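Local coordinates for protein poly-gamma-glutamate hydrolase (Bacillus phage phiNIT1, PDB 3A9L) that hydrolyses the gamma-glutamyl linkages of bacterial poly-gamma-glutamate as a zinc peptidase with an open, mixed alpha/beta core, at residues P39-E45 against F102-K106; T49-Y53 against Y64-G68. One frame throughout, in Å; residues are numbered along the deposited sequence.

Interaction 1: P39-E45 against F102-K106. With ZN (zinc ion), chain C.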
loop_
_atom_site.group_PDB
_atom_site.type_symbol
_atom_site.label_atom_id
_atom_site.label_comp_id
_atom_site.label_asym_id
_atom_site.label_seq_id
_atom_site.Cartn_x
_atom_site.Cartn_y
_atom_site.Cartn_z
ATOM N N PRO A 39 -10.390 -0.769 -8.885
ATOM C CA PRO A 39 -10.375 -2.227 -8.736
ATOM C C PRO A 39 -9.818 -2.937 -9.976
ATOM O O PRO A 39 -9.599 -4.165 -9.954
ATOM C CB PRO A 39 -11.854 -2.576 -8.545
ATOM C CG PRO A 39 -12.620 -1.497 -9.253
ATOM C CD PRO A 39 -11.751 -0.231 -9.132
ATOM N N HIS A 40 -9.642 -2.154 -11.041
ATOM C CA HIS A 40 -9.245 -2.633 -12.382
ATOM C C HIS A 40 -7.936 -1.971 -12.875
ATOM O O HIS A 40 -7.814 -1.519 -14.043
ATOM C CB HIS A 40 -10.434 -2.498 -13.370
ATOM C CG HIS A 40 -11.728 -3.063 -12.836
ATOM N ND1 HIS A 40 -12.967 -2.569 -13.181
ATOM C CD2 HIS A 40 -11.964 -4.065 -11.954
ATOM C CE1 HIS A 40 -13.909 -3.225 -12.531
ATOM N NE2 HIS A 40 -13.324 -4.134 -11.770
ATOM N N ALA A 41 -6.944 -1.925 -11.979
ATOM C CA ALA A 41 -5.669 -1.266 -12.276
ATOM C C ALA A 41 -4.616 -2.198 -12.907
ATOM O O ALA A 41 -4.914 -3.337 -13.233
ATOM C CB ALA A 41 -5.114 -0.587 -11.031
ATOM N N GLY A 42 -3.398 -1.680 -13.090
ATOM C CA GLY A 42 -2.339 -2.398 -13.811
ATOM C C GLY A 42 -2.833 -2.607 -15.221
ATOM O O GLY A 42 -3.371 -1.680 -15.817
ATOM N N GLY A 43 -2.666 -3.828 -15.723
ATOM C CA GLY A 43 -3.122 -4.269 -17.052
ATOM C C GLY A 43 -4.622 -4.525 -17.286
ATOM O O GLY A 43 -5.053 -4.599 -18.435
ATOM N N ILE A 44 -5.434 -4.646 -16.230
ATOM C CA ILE A 44 -6.898 -4.865 -16.417
ATOM C C ILE A 44 -7.555 -3.711 -17.216
ATOM O O ILE A 44 -8.204 -3.937 -18.271
ATOM C CB ILE A 44 -7.660 -5.128 -15.077
ATOM C CG1 ILE A 44 -6.897 -6.101 -14.172
ATOM C CG2 ILE A 44 -9.099 -5.627 -15.348
ATOM C CD1 ILE A 44 -7.291 -6.048 -12.694
ATOM N N GLU A 45 -7.409 -2.482 -16.719
ATOM C CA GLU A 45 -7.798 -1.293 -17.475
ATOM C C GLU A 45 -6.650 -0.296 -17.517
ATOM O O GLU A 45 -6.479 0.516 -16.570
ATOM C CB GLU A 45 -9.046 -0.649 -16.886
ATOM C CG GLU A 45 -10.295 -1.415 -17.329
ATOM C CD GLU A 45 -11.440 -1.339 -16.357
ATOM O OE1 GLU A 45 -11.542 -0.354 -15.595
ATOM O OE2 GLU A 45 -12.288 -2.268 -16.385
ATOM N N PHE A 102 -11.491 5.054 -10.646
ATOM C CA PHE A 102 -11.051 5.273 -12.020
ATOM C C PHE A 102 -11.132 3.988 -12.863
ATOM O O PHE A 102 -10.523 2.977 -12.527
ATOM C CB PHE A 102 -9.626 5.836 -12.052
ATOM C CG PHE A 102 -9.477 7.173 -11.364
ATOM C CD1 PHE A 102 -9.358 7.259 -9.969
ATOM C CD2 PHE A 102 -9.472 8.339 -12.106
ATOM C CE1 PHE A 102 -9.222 8.515 -9.323
ATOM C CE2 PHE A 102 -9.321 9.588 -11.482
ATOM C CZ PHE A 102 -9.218 9.668 -10.091
ATOM N N HIS A 103 -11.835 4.077 -13.990
ATOM C CA HIS A 103 -12.150 2.916 -14.840
ATOM C C HIS A 103 -11.811 3.110 -16.275
ATOM O O HIS A 103 -11.701 4.241 -16.773
ATOM C CB HIS A 103 -13.626 2.538 -14.728
ATOM C CG HIS A 103 -13.971 1.872 -13.433
ATOM N ND1 HIS A 103 -13.973 0.506 -13.284
ATOM C CD2 HIS A 103 -14.302 2.388 -12.221
ATOM C CE1 HIS A 103 -14.291 0.206 -12.036
ATOM N NE2 HIS A 103 -14.500 1.329 -11.374
ATOM N N GLY A 104 -11.620 1.990 -16.963
ATOM C CA GLY A 104 -11.378 2.038 -18.412
ATOM C C GLY A 104 -12.481 1.317 -19.189
ATOM O O GLY A 104 -12.868 0.208 -18.830
ATOM N N TYR A 105 -13.012 1.940 -20.239
ATOM C CA TYR A 105 -13.990 1.224 -21.065
ATOM C C TYR A 105 -13.494 1.239 -22.502
ATOM O O TYR A 105 -12.683 2.094 -22.857
ATOM C CB TYR A 105 -15.439 1.774 -20.892
ATOM C CG TYR A 105 -15.720 3.080 -21.606
ATOM C CD1 TYR A 105 -16.199 3.092 -22.918
ATOM C CD2 TYR A 105 -15.504 4.312 -20.972
ATOM C CE1 TYR A 105 -16.453 4.307 -23.585
ATOM C CE2 TYR A 105 -15.764 5.531 -21.629
ATOM C CZ TYR A 105 -16.237 5.517 -22.930
ATOM O OH TYR A 105 -16.482 6.708 -23.577
ATOM N N LYS A 106 -13.952 0.274 -23.303
ATOM C CA LYS A 106 -13.514 0.121 -24.680
ATOM C C LYS A 106 -14.201 1.102 -25.631
ATOM O O LYS A 106 -15.428 1.106 -25.804
ATOM C CB LYS A 106 -13.712 -1.328 -25.159
ATOM C CG LYS A 106 -12.799 -1.745 -26.332
ATOM C CD LYS A 106 -12.494 -3.242 -26.256
ATOM C CE LYS A 106 -11.300 -3.634 -27.100
ATOM N NZ LYS A 106 -11.516 -3.328 -28.538
HETATM ZN ZN ZN C . -13.529 -1.032 -14.636
HETATM O O HOH W 1 -14.645 -0.168 -16.422
#

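Interaction 2: T49-Y53 against Y64-G68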
loop_
_atom_site.group_PDB
_atom_site.type_symbol
_atom_site.label_atom_id
_atom_site.label_comp_id
_atom_site.label_asym_id
_atom_site.label_seq_id
_atom_site.Cartn_x
_atom_site.Cartn_y
_atom_site.Cartn_z
ATOM N N THR A 49 -3.745 2.974 -13.104
ATOM C CA THR A 49 -2.643 3.037 -12.139
ATOM C C THR A 49 -1.926 4.371 -12.181
ATOM O O THR A 49 -1.723 4.991 -11.141
ATOM C CB THR A 49 -1.601 1.920 -12.398
ATOM O OG1 THR A 49 -2.167 0.661 -12.059
ATOM C CG2 THR A 49 -0.332 2.130 -11.560
ATOM N N GLU A 50 -1.586 4.826 -13.393
ATOM C CA GLU A 50 -0.696 5.998 -13.577
ATOM C C GLU A 50 -1.464 7.276 -13.289
ATOM O O GLU A 50 -0.926 8.226 -12.718
ATOM C CB GLU A 50 -0.108 6.029 -14.997
ATOM C CG GLU A 50 0.876 4.848 -15.305
ATOM C CD GLU A 50 0.229 3.493 -15.598
ATOM O OE1 GLU A 50 -0.912 3.423 -16.093
ATOM O OE2 GLU A 50 0.896 2.453 -15.333
ATOM N N LEU A 51 -2.728 7.293 -13.697
ATOM C CA LEU A 51 -3.557 8.448 -13.400
ATOM C C LEU A 51 -3.805 8.536 -11.915
ATOM O O LEU A 51 -3.813 9.616 -11.382
ATOM C CB LEU A 51 -4.867 8.439 -14.199
ATOM C CG LEU A 51 -5.893 9.518 -13.830
ATOM C CD1 LEU A 51 -5.356 10.947 -14.136
ATOM C CD2 LEU A 51 -7.222 9.258 -14.485
ATOM N N ILE A 52 -4.020 7.406 -11.244
ATOM C CA ILE A 52 -4.257 7.463 -9.796
ATOM C C ILE A 52 -3.000 7.948 -9.060
ATOM O O ILE A 52 -3.097 8.728 -8.105
ATOM C CB ILE A 52 -4.766 6.143 -9.250
ATOM C CG1 ILE A 52 -6.275 6.047 -9.521
ATOM C CG2 ILE A 52 -4.447 6.009 -7.755
ATOM C CD1 ILE A 52 -6.799 4.665 -9.565
ATOM N N TYR A 53 -1.839 7.490 -9.513
ATOM C CA TYR A 53 -0.555 7.913 -8.918
ATOM C C TYR A 53 -0.398 9.421 -8.930
ATOM O O TYR A 53 -0.040 10.023 -7.913
ATOM C CB TYR A 53 0.605 7.293 -9.675
ATOM C CG TYR A 53 0.994 5.929 -9.180
ATOM C CD1 TYR A 53 0.032 4.981 -8.846
ATOM C CD2 TYR A 53 2.317 5.588 -9.059
ATOM C CE1 TYR A 53 0.394 3.739 -8.392
ATOM C CE2 TYR A 53 2.694 4.347 -8.613
ATOM C CZ TYR A 53 1.729 3.429 -8.276
ATOM O OH TYR A 53 2.126 2.200 -7.827
ATOM N N TYR A 64 -5.693 3.233 -3.442
ATOM C CA TYR A 64 -5.839 1.776 -3.424
ATOM C C TYR A 64 -5.862 1.347 -4.857
ATOM O O TYR A 64 -6.556 1.990 -5.640
ATOM C CB TYR A 64 -7.151 1.361 -2.778
ATOM C CG TYR A 64 -7.447 -0.114 -2.969
ATOM C CD1 TYR A 64 -8.098 -0.572 -4.127
ATOM C CD2 TYR A 64 -7.084 -1.038 -2.015
ATOM C CE1 TYR A 64 -8.369 -1.884 -4.305
ATOM C CE2 TYR A 64 -7.368 -2.373 -2.182
ATOM C CZ TYR A 64 -7.995 -2.782 -3.327
ATOM O OH TYR A 64 -8.258 -4.096 -3.529
ATOM N N LEU A 65 -5.134 0.273 -5.190
ATOM C CA LEU A 65 -5.119 -0.294 -6.558
ATOM C C LEU A 65 -5.103 -1.808 -6.550
ATOM O O LEU A 65 -4.175 -2.412 -6.009
ATOM C CB LEU A 65 -3.847 0.134 -7.283
ATOM C CG LEU A 65 -3.504 1.572 -7.528
ATOM C CD1 LEU A 65 -2.121 1.587 -8.097
ATOM C CD2 LEU A 65 -4.514 2.200 -8.517
ATOM N N PHE A 66 -6.108 -2.431 -7.148
ATOM C CA PHE A 66 -6.063 -3.885 -7.392
ATOM C C PHE A 66 -5.596 -4.021 -8.811
ATOM O O PHE A 66 -6.303 -3.598 -9.732
ATOM C CB PHE A 66 -7.449 -4.545 -7.201
ATOM C CG PHE A 66 -7.438 -6.044 -7.345
ATOM C CD1 PHE A 66 -7.636 -6.633 -8.609
ATOM C CD2 PHE A 66 -7.274 -6.879 -6.239
ATOM C CE1 PHE A 66 -7.612 -8.020 -8.768
ATOM C CE2 PHE A 66 -7.258 -8.263 -6.395
ATOM C CZ PHE A 66 -7.434 -8.834 -7.666
ATOM N N GLN A 67 -4.377 -4.550 -8.982
ATOM C CA GLN A 67 -3.661 -4.439 -10.270
ATOM C C GLN A 67 -3.489 -5.785 -10.953
ATOM O O GLN A 67 -3.004 -6.717 -10.316
ATOM C CB GLN A 67 -2.247 -3.863 -10.038
ATOM C CG GLN A 67 -2.164 -2.392 -9.582
ATOM C CD GLN A 67 -0.789 -1.782 -9.866
ATOM O OE1 GLN A 67 -0.657 -0.916 -10.723
ATOM N NE2 GLN A 67 0.239 -2.287 -9.210
ATOM N N GLY A 68 -3.866 -5.871 -12.241
ATOM C CA GLY A 68 -3.432 -6.979 -13.103
ATOM C C GLY A 68 -1.970 -6.858 -13.513
ATOM O O GLY A 68 -1.502 -5.764 -13.842
#

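Interaction 1: P39-E45 against F102-K106
The His103 ring has CE1 of His40 at its edge, in plane; the His40 ring in turn carries Pro39 CG over the centre of one face and Glu45 OE1 in plane at its edge. The two imidazoles are turned 75° against each other because both aim ND1 at one zinc ion. This is the His-Glu-His zinc site of a mixed-sheet hydrolase grouped with the zinc exopeptidases, set at the C-terminal ends of the neighbouring parallel strands 34-42 and 98-105. The metal lies 2.2 Å from His40 ND1 and 2.1 Å from His103 ND1. Glu45 chelates it with both carboxylate oxygens, OE1 at 2.3 Å and OE2 at 2.5 Å. Extended beyond CG (chi2 152°), the Glu45 chain brings its carboxylate alongside Gly104, whose CA lies against Glu45 CB. The far nitrogen of His40, NE2, bonds to Val79 O, which helps fix the rotation of the ring. OE1 of Glu45 also accepts Gly104 N at 2.7 Å, nearly straight at 174° but from above the carboxylate plane. The zinc-bound water donates a hydrogen bond to Gly104 O, 3.0 Å from the water oxygen.

Interaction 2: T49-Y53 against Y64-G68
Leu65 pushes its two methyls between three side chains of helix 49-53. Its CD2 meets Ile52, 3.5 Å from CD1 and a little farther from CG2, the two side chains sliding past each other in opposite directions. Its CD1 comes in at the edge of the Tyr53 ring, in the ring plane, and packs 3.3 Å from CE1; the same methyl reaches Thr49 CG2 at 3.9 Å. Tyr53 itself is tied down at its far end, where OH is hydrogen-bonded to Glu26 of the adjoining strand 23-29. The contact belongs to a beta-alpha-beta unit, strand 34-42, helix 48-59 and strand 62-68, in which the helix lies over the sheet and runs antiparallel to the second strand, at 168° with the short axes 9.7 Å apart. Thr49 supplies the polar part. Its OG1 stands beside the backbone N (chi1 -70°) and donates to Gln67 OE1 at 2.6 Å, in the carbonyl plane on a lone pair, with a C=O...donor angle of 137°. The hydroxyl is gripped twice, since OG1 is also bonded to Gly42 N. The other end of the Gln67 amide is held by Asn24, whose OD1 bonds to NE2, which should keep the buried amide from flipping.

Both interactions are buried and draw on the same sheet, but at different levels. Interaction 1 sits at the C-terminal ends of strands 34-42 and 98-105 and is dominated by metal ligation and polar bonds; interaction 2 lies beneath helix 48-59, where methyl and ring packing is joined by one side-chain hydrogen bond. Interaction 2 is nested inside the chain loop that interaction 1 closes, and their centres are about 8 Å apart. They touch directly: Ala41 N lies 2.9 Å from Phe66 O, probably a hydrogen bond between neighbouring strands, and Phe102 CD1 packs 3.3 Å from Ile52 CG1. Helix 48-59 thus meets strands on both sides of strand 34-42.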